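Local coordinates for protein hypothetical hydrolase (PDB 3TC9) that is of unknown detailed function but, with an IPT/TIG domain and a six-bladed beta-propeller, probably serves as an auxiliary nutrient-binding protein, at residues Thr233-Tyr241 against Tyr299-Thr307; Tyr283-Ile294 against Met331-Phe339. One frame throughout, in Å; residues are numbered along the deposited sequence.

Contact 1. Residues Thr233-Tyr241 against Tyr299-Thr307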
# COMPACT_ATOMS: atom_id res chain seq x y z
N THR B 233 26.39 -4.35 0.87
CA THR B 233 26.28 -5.71 0.36
C THR B 233 25.17 -5.80 -0.68
O THR B 233 24.21 -5.03 -0.61
CB THR B 233 26.01 -6.70 1.50
OG1 THR B 233 24.94 -6.21 2.31
CG2 THR B 233 27.23 -6.97 2.35
N HIS B 234 25.28 -6.75 -1.64
CA HIS B 234 24.22 -7.00 -2.63
C HIS B 234 23.06 -7.71 -1.90
O HIS B 234 23.32 -8.67 -1.17
CB HIS B 234 24.73 -7.80 -3.84
CG HIS B 234 23.70 -7.90 -4.93
ND1 HIS B 234 22.81 -8.96 -4.97
CD2 HIS B 234 23.40 -7.04 -5.92
CE1 HIS B 234 22.02 -8.72 -6.01
NE2 HIS B 234 22.34 -7.58 -6.61
N PRO B 235 21.80 -7.24 -2.02
CA PRO B 235 20.73 -7.84 -1.20
C PRO B 235 20.34 -9.27 -1.56
O PRO B 235 19.69 -9.93 -0.74
CB PRO B 235 19.54 -6.87 -1.38
CG PRO B 235 19.80 -6.18 -2.68
CD PRO B 235 21.30 -6.07 -2.78
N ILE B 236 20.77 -9.78 -2.74
CA ILE B 236 20.43 -11.14 -3.14
C ILE B 236 21.69 -12.05 -3.12
O ILE B 236 21.62 -13.16 -2.57
CB ILE B 236 19.72 -11.15 -4.53
CG1 ILE B 236 18.55 -10.12 -4.63
CG2 ILE B 236 19.34 -12.58 -5.03
CD1 ILE B 236 17.30 -10.33 -3.74
N ASN B 237 22.80 -11.61 -3.73
CA ASN B 237 24.02 -12.42 -3.83
C ASN B 237 25.01 -12.23 -2.65
O ASN B 237 25.93 -13.04 -2.51
CB ASN B 237 24.71 -12.18 -5.18
CG ASN B 237 23.92 -12.67 -6.39
OD1 ASN B 237 23.16 -13.64 -6.32
ND2 ASN B 237 24.09 -12.01 -7.52
N GLY B 238 24.81 -11.22 -1.81
CA GLY B 238 25.60 -11.01 -0.60
C GLY B 238 27.02 -10.48 -0.66
O GLY B 238 27.62 -10.31 0.40
N GLU B 239 27.58 -10.18 -1.86
CA GLU B 239 28.95 -9.65 -1.96
C GLU B 239 29.02 -8.15 -1.52
O GLU B 239 28.02 -7.44 -1.57
CB GLU B 239 29.55 -9.85 -3.36
CG GLU B 239 28.98 -8.97 -4.45
CD GLU B 239 27.73 -9.44 -5.17
OE1 GLU B 239 27.05 -10.36 -4.67
OE2 GLU B 239 27.43 -8.88 -6.24
N LEU B 240 30.21 -7.69 -1.10
CA LEU B 240 30.42 -6.34 -0.59
C LEU B 240 31.06 -5.40 -1.61
O LEU B 240 32.07 -5.75 -2.23
CB LEU B 240 31.30 -6.40 0.66
CG LEU B 240 31.47 -5.10 1.44
CD1 LEU B 240 30.31 -4.88 2.36
CD2 LEU B 240 32.73 -5.12 2.25
N TYR B 241 30.49 -4.20 -1.75
CA TYR B 241 31.00 -3.14 -2.62
C TYR B 241 31.42 -1.98 -1.74
O TYR B 241 30.71 -1.63 -0.79
CB TYR B 241 29.93 -2.70 -3.64
CG TYR B 241 29.61 -3.80 -4.63
CD1 TYR B 241 30.37 -3.98 -5.78
CD2 TYR B 241 28.56 -4.69 -4.40
CE1 TYR B 241 30.10 -5.01 -6.68
CE2 TYR B 241 28.28 -5.73 -5.29
CZ TYR B 241 29.07 -5.89 -6.42
OH TYR B 241 28.83 -6.93 -7.28
N TYR B 299 23.15 -3.80 -12.21
CA TYR B 299 23.76 -5.04 -11.77
C TYR B 299 23.73 -6.09 -12.89
O TYR B 299 22.66 -6.33 -13.47
CB TYR B 299 23.04 -5.56 -10.53
CG TYR B 299 23.77 -6.69 -9.85
CD1 TYR B 299 24.91 -6.45 -9.09
CD2 TYR B 299 23.28 -7.99 -9.91
CE1 TYR B 299 25.55 -7.48 -8.42
CE2 TYR B 299 23.93 -9.04 -9.26
CZ TYR B 299 25.06 -8.77 -8.50
OH TYR B 299 25.68 -9.77 -7.82
N ASP B 300 24.88 -6.70 -13.19
CA ASP B 300 24.99 -7.79 -14.17
C ASP B 300 24.84 -9.10 -13.39
O ASP B 300 25.73 -9.49 -12.63
CB ASP B 300 26.32 -7.71 -14.95
CG ASP B 300 26.50 -8.67 -16.12
OD1 ASP B 300 25.77 -9.70 -16.17
OD2 ASP B 300 27.39 -8.42 -16.97
N TRP B 301 23.67 -9.74 -13.52
CA TRP B 301 23.35 -10.95 -12.77
C TRP B 301 24.19 -12.15 -13.20
O TRP B 301 24.42 -13.05 -12.39
CB TRP B 301 21.85 -11.27 -12.89
CG TRP B 301 20.99 -10.28 -12.15
CD1 TRP B 301 20.45 -9.13 -12.65
CD2 TRP B 301 20.62 -10.32 -10.76
NE1 TRP B 301 19.72 -8.48 -11.68
CE2 TRP B 301 19.81 -9.20 -10.51
CE3 TRP B 301 20.86 -11.23 -9.71
CZ2 TRP B 301 19.24 -8.95 -9.26
CZ3 TRP B 301 20.31 -10.98 -8.46
CH2 TRP B 301 19.50 -9.85 -8.25
N LYS B 302 24.70 -12.13 -14.43
CA LYS B 302 25.53 -13.20 -14.96
C LYS B 302 26.95 -13.15 -14.40
O LYS B 302 27.54 -14.20 -14.14
CB LYS B 302 25.56 -13.13 -16.48
CG LYS B 302 24.36 -13.79 -17.15
CD LYS B 302 24.74 -14.41 -18.52
CE LYS B 302 25.26 -15.84 -18.45
NZ LYS B 302 26.43 -16.09 -19.34
N THR B 303 27.52 -11.95 -14.25
CA THR B 303 28.89 -11.79 -13.74
C THR B 303 28.88 -11.50 -12.23
O THR B 303 29.94 -11.49 -11.60
CB THR B 303 29.62 -10.70 -14.52
OG1 THR B 303 29.01 -9.45 -14.22
CG2 THR B 303 29.62 -10.95 -16.03
N LYS B 304 27.68 -11.28 -11.66
CA LYS B 304 27.43 -10.96 -10.25
C LYS B 304 28.26 -9.71 -9.86
O LYS B 304 28.93 -9.70 -8.84
CB LYS B 304 27.71 -12.18 -9.33
CG LYS B 304 26.73 -13.32 -9.58
CD LYS B 304 26.84 -14.46 -8.59
CE LYS B 304 25.97 -15.62 -9.01
NZ LYS B 304 25.75 -16.58 -7.90
N ARG B 305 28.19 -8.66 -10.73
CA ARG B 305 28.91 -7.39 -10.55
C ARG B 305 28.12 -6.17 -10.95
O ARG B 305 27.32 -6.21 -11.90
CB ARG B 305 30.18 -7.37 -11.42
CG ARG B 305 31.35 -8.17 -10.90
CD ARG B 305 32.33 -8.39 -12.02
NE ARG B 305 33.44 -9.25 -11.62
CZ ARG B 305 34.69 -9.13 -12.06
NH1 ARG B 305 35.00 -8.15 -12.91
NH2 ARG B 305 35.63 -9.97 -11.66
N LEU B 306 28.41 -5.04 -10.28
CA LEU B 306 27.90 -3.74 -10.66
C LEU B 306 28.60 -3.37 -11.97
O LEU B 306 29.73 -3.81 -12.20
CB LEU B 306 28.19 -2.72 -9.56
CG LEU B 306 27.20 -2.66 -8.40
CD1 LEU B 306 27.67 -1.66 -7.35
CD2 LEU B 306 25.81 -2.29 -8.88
N THR B 307 27.96 -2.60 -12.84
CA THR B 307 28.59 -2.25 -14.12
C THR B 307 28.75 -0.73 -14.23
O THR B 307 28.25 -0.00 -13.38
CB THR B 307 27.77 -2.82 -15.29
OG1 THR B 307 26.46 -2.25 -15.25
CG2 THR B 307 27.68 -4.34 -15.27
O HOH W 1 23.33 -13.69 -9.98

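Contact 2. Residues Tyr283-Ile294 against Met331-Phe339. With EDO (1,2-ethanediol), chain R; EDO (1,2-ethanediol), chain U; EDO (1,2-ethanediol), chain V.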
# COMPACT_ATOMS: atom_id res chain seq x y z
N TYR B 283 20.01 -2.78 -9.47
CA TYR B 283 20.88 -1.62 -9.64
C TYR B 283 21.19 -1.00 -8.32
O TYR B 283 20.56 -1.31 -7.32
CB TYR B 283 20.24 -0.58 -10.59
CG TYR B 283 19.08 0.20 -10.02
CD1 TYR B 283 19.27 1.42 -9.35
CD2 TYR B 283 17.76 -0.23 -10.21
CE1 TYR B 283 18.20 2.15 -8.84
CE2 TYR B 283 16.68 0.53 -9.76
CZ TYR B 283 16.91 1.71 -9.07
OH TYR B 283 15.85 2.42 -8.58
N ALA B 284 22.15 -0.08 -8.32
CA ALA B 284 22.50 0.70 -7.15
C ALA B 284 22.62 2.15 -7.54
O ALA B 284 22.96 2.46 -8.68
CB ALA B 284 23.80 0.21 -6.53
N TYR B 285 22.30 3.05 -6.59
CA TYR B 285 22.55 4.47 -6.74
C TYR B 285 23.92 4.72 -6.13
O TYR B 285 24.27 4.11 -5.11
CB TYR B 285 21.47 5.35 -6.09
CG TYR B 285 20.20 5.50 -6.90
CD1 TYR B 285 20.25 5.67 -8.28
CD2 TYR B 285 18.95 5.49 -6.29
CE1 TYR B 285 19.09 5.83 -9.04
CE2 TYR B 285 17.78 5.62 -7.04
CZ TYR B 285 17.85 5.80 -8.41
OH TYR B 285 16.69 5.98 -9.14
N ILE B 286 24.74 5.52 -6.82
CA ILE B 286 26.06 5.92 -6.38
C ILE B 286 25.90 7.41 -6.06
O ILE B 286 25.67 8.22 -6.97
CB ILE B 286 27.15 5.56 -7.42
CG1 ILE B 286 27.24 4.01 -7.58
CG2 ILE B 286 28.50 6.18 -7.03
CD1 ILE B 286 28.24 3.48 -8.59
N VAL B 287 25.87 7.74 -4.75
CA VAL B 287 25.61 9.08 -4.25
C VAL B 287 26.92 9.75 -3.99
O VAL B 287 27.62 9.37 -3.03
CB VAL B 287 24.70 9.01 -2.99
CG1 VAL B 287 24.46 10.39 -2.37
CG2 VAL B 287 23.38 8.29 -3.31
N VAL B 288 27.25 10.77 -4.85
CA VAL B 288 28.52 11.50 -4.73
C VAL B 288 28.34 12.73 -3.82
O VAL B 288 27.89 13.80 -4.25
CB VAL B 288 29.20 11.85 -6.07
CG1 VAL B 288 30.67 12.20 -5.82
CG2 VAL B 288 29.09 10.69 -7.04
N VAL B 289 28.68 12.52 -2.55
CA VAL B 289 28.57 13.47 -1.44
C VAL B 289 29.30 14.80 -1.74
O VAL B 289 28.72 15.87 -1.52
CB VAL B 289 29.12 12.83 -0.14
CG1 VAL B 289 28.91 13.74 1.08
CG2 VAL B 289 28.48 11.47 0.10
N ASN B 290 30.55 14.75 -2.24
CA ASN B 290 31.31 15.98 -2.43
C ASN B 290 31.25 16.53 -3.86
O ASN B 290 31.95 17.51 -4.16
CB ASN B 290 32.76 15.77 -1.99
CG ASN B 290 33.54 14.83 -2.88
OD1 ASN B 290 32.98 13.96 -3.57
ND2 ASN B 290 34.85 15.01 -2.89
N GLN B 291 30.40 15.95 -4.74
CA GLN B 291 30.29 16.39 -6.14
C GLN B 291 28.83 16.69 -6.56
O GLN B 291 28.58 17.19 -7.66
CB GLN B 291 30.96 15.38 -7.10
CG GLN B 291 32.47 15.20 -6.87
CD GLN B 291 33.30 16.46 -7.08
OE1 GLN B 291 32.96 17.36 -7.85
NE2 GLN B 291 34.45 16.53 -6.43
N HIS B 292 27.91 16.47 -5.63
CA HIS B 292 26.48 16.83 -5.64
C HIS B 292 25.69 16.27 -6.81
O HIS B 292 24.91 16.98 -7.45
CB HIS B 292 26.37 18.36 -5.57
CG HIS B 292 27.42 18.92 -4.67
ND1 HIS B 292 27.38 18.71 -3.31
CD2 HIS B 292 28.60 19.51 -4.99
CE1 HIS B 292 28.48 19.24 -2.82
NE2 HIS B 292 29.26 19.73 -3.79
N TYR B 293 25.83 14.96 -7.04
CA TYR B 293 25.10 14.28 -8.10
C TYR B 293 25.00 12.79 -7.78
O TYR B 293 25.68 12.27 -6.88
CB TYR B 293 25.73 14.54 -9.50
CG TYR B 293 26.99 13.77 -9.83
CD1 TYR B 293 28.16 13.97 -9.10
CD2 TYR B 293 27.05 12.94 -10.94
CE1 TYR B 293 29.34 13.30 -9.43
CE2 TYR B 293 28.22 12.27 -11.28
CZ TYR B 293 29.36 12.44 -10.51
OH TYR B 293 30.52 11.78 -10.84
N ILE B 294 24.10 12.12 -8.48
CA ILE B 294 23.85 10.69 -8.28
C ILE B 294 23.97 9.95 -9.62
O ILE B 294 23.55 10.44 -10.67
CB ILE B 294 22.46 10.47 -7.59
CG1 ILE B 294 22.37 11.24 -6.24
CG2 ILE B 294 22.13 8.98 -7.42
CD1 ILE B 294 20.95 11.36 -5.63
N MSE B 331 21.65 19.55 -6.00
CA MSE B 331 21.71 19.22 -4.59
C MSE B 331 23.01 19.76 -3.99
O MSE B 331 23.85 20.31 -4.69
CB MSE B 331 21.54 17.71 -4.37
CG MSE B 331 22.69 16.88 -4.89
SE MSE B 331 22.01 15.17 -5.46
CE MSE B 331 20.67 15.78 -6.92
N HIS B 332 23.13 19.65 -2.69
CA HIS B 332 24.28 20.13 -1.97
C HIS B 332 24.56 19.21 -0.81
O HIS B 332 23.91 19.28 0.24
CB HIS B 332 24.05 21.59 -1.52
CG HIS B 332 25.28 22.26 -1.01
ND1 HIS B 332 25.26 23.59 -0.62
CD2 HIS B 332 26.53 21.77 -0.80
CE1 HIS B 332 26.48 23.86 -0.17
NE2 HIS B 332 27.27 22.79 -0.25
N ALA B 333 25.56 18.33 -1.02
CA ALA B 333 26.07 17.29 -0.10
C ALA B 333 25.00 16.22 0.17
O ALA B 333 24.53 16.12 1.31
CB ALA B 333 26.59 17.91 1.21
N PRO B 334 24.58 15.40 -0.82
CA PRO B 334 23.58 14.36 -0.51
C PRO B 334 24.21 13.30 0.40
O PRO B 334 25.40 12.99 0.27
CB PRO B 334 23.21 13.80 -1.87
CG PRO B 334 24.43 14.05 -2.74
CD PRO B 334 25.00 15.35 -2.24
N ARG B 335 23.43 12.79 1.36
CA ARG B 335 23.95 11.81 2.31
C ARG B 335 23.18 10.50 2.15
O ARG B 335 23.03 10.05 1.02
CB ARG B 335 23.89 12.38 3.74
CG ARG B 335 24.93 13.49 4.02
CD ARG B 335 26.35 12.98 3.80
NE ARG B 335 27.36 13.81 4.44
CZ ARG B 335 27.84 13.61 5.65
NH1 ARG B 335 27.42 12.59 6.39
NH2 ARG B 335 28.76 14.43 6.15
N GLN B 336 22.69 9.88 3.25
CA GLN B 336 21.96 8.61 3.13
C GLN B 336 20.61 8.78 2.43
O GLN B 336 19.94 9.81 2.58
CB GLN B 336 21.74 7.96 4.51
CG GLN B 336 21.32 6.49 4.42
CD GLN B 336 21.05 5.87 5.77
OE1 GLN B 336 21.00 6.54 6.80
NE2 GLN B 336 20.85 4.56 5.80
N GLY B 337 20.25 7.73 1.68
CA GLY B 337 18.97 7.58 1.01
C GLY B 337 18.23 6.35 1.49
O GLY B 337 18.81 5.50 2.17
N THR B 338 16.95 6.25 1.17
CA THR B 338 16.11 5.12 1.56
C THR B 338 15.11 4.87 0.41
O THR B 338 14.59 5.83 -0.18
CB THR B 338 15.45 5.38 2.97
OG1 THR B 338 14.98 4.16 3.53
CG2 THR B 338 14.34 6.45 2.98
N PHE B 339 14.94 3.59 0.02
CA PHE B 339 14.00 3.16 -1.02
C PHE B 339 12.64 2.96 -0.38
O PHE B 339 12.52 2.22 0.60
CB PHE B 339 14.49 1.88 -1.72
CG PHE B 339 15.61 2.14 -2.68
CD1 PHE B 339 15.36 2.55 -3.99
CD2 PHE B 339 16.94 2.03 -2.27
CE1 PHE B 339 16.40 2.81 -4.87
CE2 PHE B 339 17.99 2.30 -3.15
CZ PHE B 339 17.71 2.68 -4.45
C1 EDO R . 30.38 21.16 1.23
O1 EDO R . 29.69 20.49 0.18
C2 EDO R . 30.95 22.45 0.65
O2 EDO R . 29.88 23.33 0.32
C1 EDO U . 27.79 9.40 5.75
O1 EDO U . 28.06 8.01 5.72
C2 EDO U . 26.45 9.60 5.07
O2 EDO U . 25.51 10.18 5.99
C1 EDO V . 23.17 26.05 -1.40
O1 EDO V . 23.00 24.69 -1.82
C2 EDO V . 22.29 26.98 -2.24
O2 EDO V . 22.95 27.29 -3.47
O HOH W 2 23.84 19.36 -8.27

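Contact 1. Residues Thr233-Tyr241 against Tyr299-Thr307
Two hairpins of neighbouring propeller blades meet here, His234 of one stacking on Tyr299 of the other. The rings lie face to face, centroids 3.8 Å apart and planes 23° from parallel, with NE2 of His234 over the middle of the tyrosine ring. The imidazole reaches there because CG is anti to the backbone N (chi1 -173°), and its nitrogens are both engaged: ND1 accepts from Asn237 N at 2.9 Å, while NE2 bonds to the carbonyl of Gly281. Trp301 completes an aromatic cluster, the histidine edge directed offset at its six-membered ring, and Ile236 CG1 lies 3.8 Å from Trp301 CH2 at the indole rim. In the six-bladed beta-propeller the turn 234-239 joins the first two strands of one blade, while 301-304 joins the last two of the next. Hydrogen bonds link the hairpins. Asn237 ND2 donates almost straight (172°) to Tyr299 OH at 2.8 Å; that hydroxyl donates in turn to the syn lone pair of Glu239 OE2, 2.5 Å off. The anti lone pair of the same OE2 takes Tyr241 OH at 2.6 Å. Nearby, Leu306 CD1 makes a CH-pi contact over the Tyr241 face, 4.0 Å from its centroid.

Contact 2. Residues Tyr283-Ile294 against Met331-Phe339
His292, in the turn linking the second and third strands of one propeller blade, meets Ala333 at the entry to strand 334-341 of the next. The two blades face each other here: strands 283-288 and 334-339 run roughly antiparallel, their axes 6.9 Å apart at closest, without backbone hydrogen bonds between them. Polar contacts gather at the turn. Ala333 N donates to His292 ND1, near the imidazole plane, at 2.9 Å and 162°. Close by, a CA-H...O contact joins Ala333 CA to Val289 O at 3.3 Å, and a water bridges His292 O and Met331 N. A phenylalanine in place of His292 would probably leave Ala333 N without its acceptor and the 331-333 segment less firmly placed. Among aromatic pairs, the edge of His332 is offset toward the His292 face, while the Tyr285 and Phe339 rings, planes 10° apart, hardly overlap, Tyr285 CD2 lying 3.6 Å from Phe339 CZ. Apolar contacts fill the middle: Val287 CG1, anti to its own nitrogen (chi1 177°), lies alongside Pro334, 3.7 Å from its CB, and Ile294 CD1 approaches SE of the selenomethionine Met331 at 4.0 Å. At the strand's start, Arg335 NE rests 3.7 Å from Val289 CG1.

From the N terminus the chain passes through the immunoglobulin-like IPT/TIG domain before building the propeller. Residues 233-241 come first, in one blade; 283-294 and 299-307 follow, both in the next; 331-339 then enters strand 334-341 of the blade after that. The segments therefore cross: contact 1 closes a loop of 57 intervening residues, contact 2 one of 36, and each loop contains one segment of the other contact. The sheet of strands 273-277 to 305-312 is shared, contact 1 tying it to the preceding blade and contact 2 to the following one. Strand 293-300 runs from contact 2 to contact 1. The two centres are about 19 Å apart, yet Leu306 CD2 touches Ala284 CB at 4.0 Å.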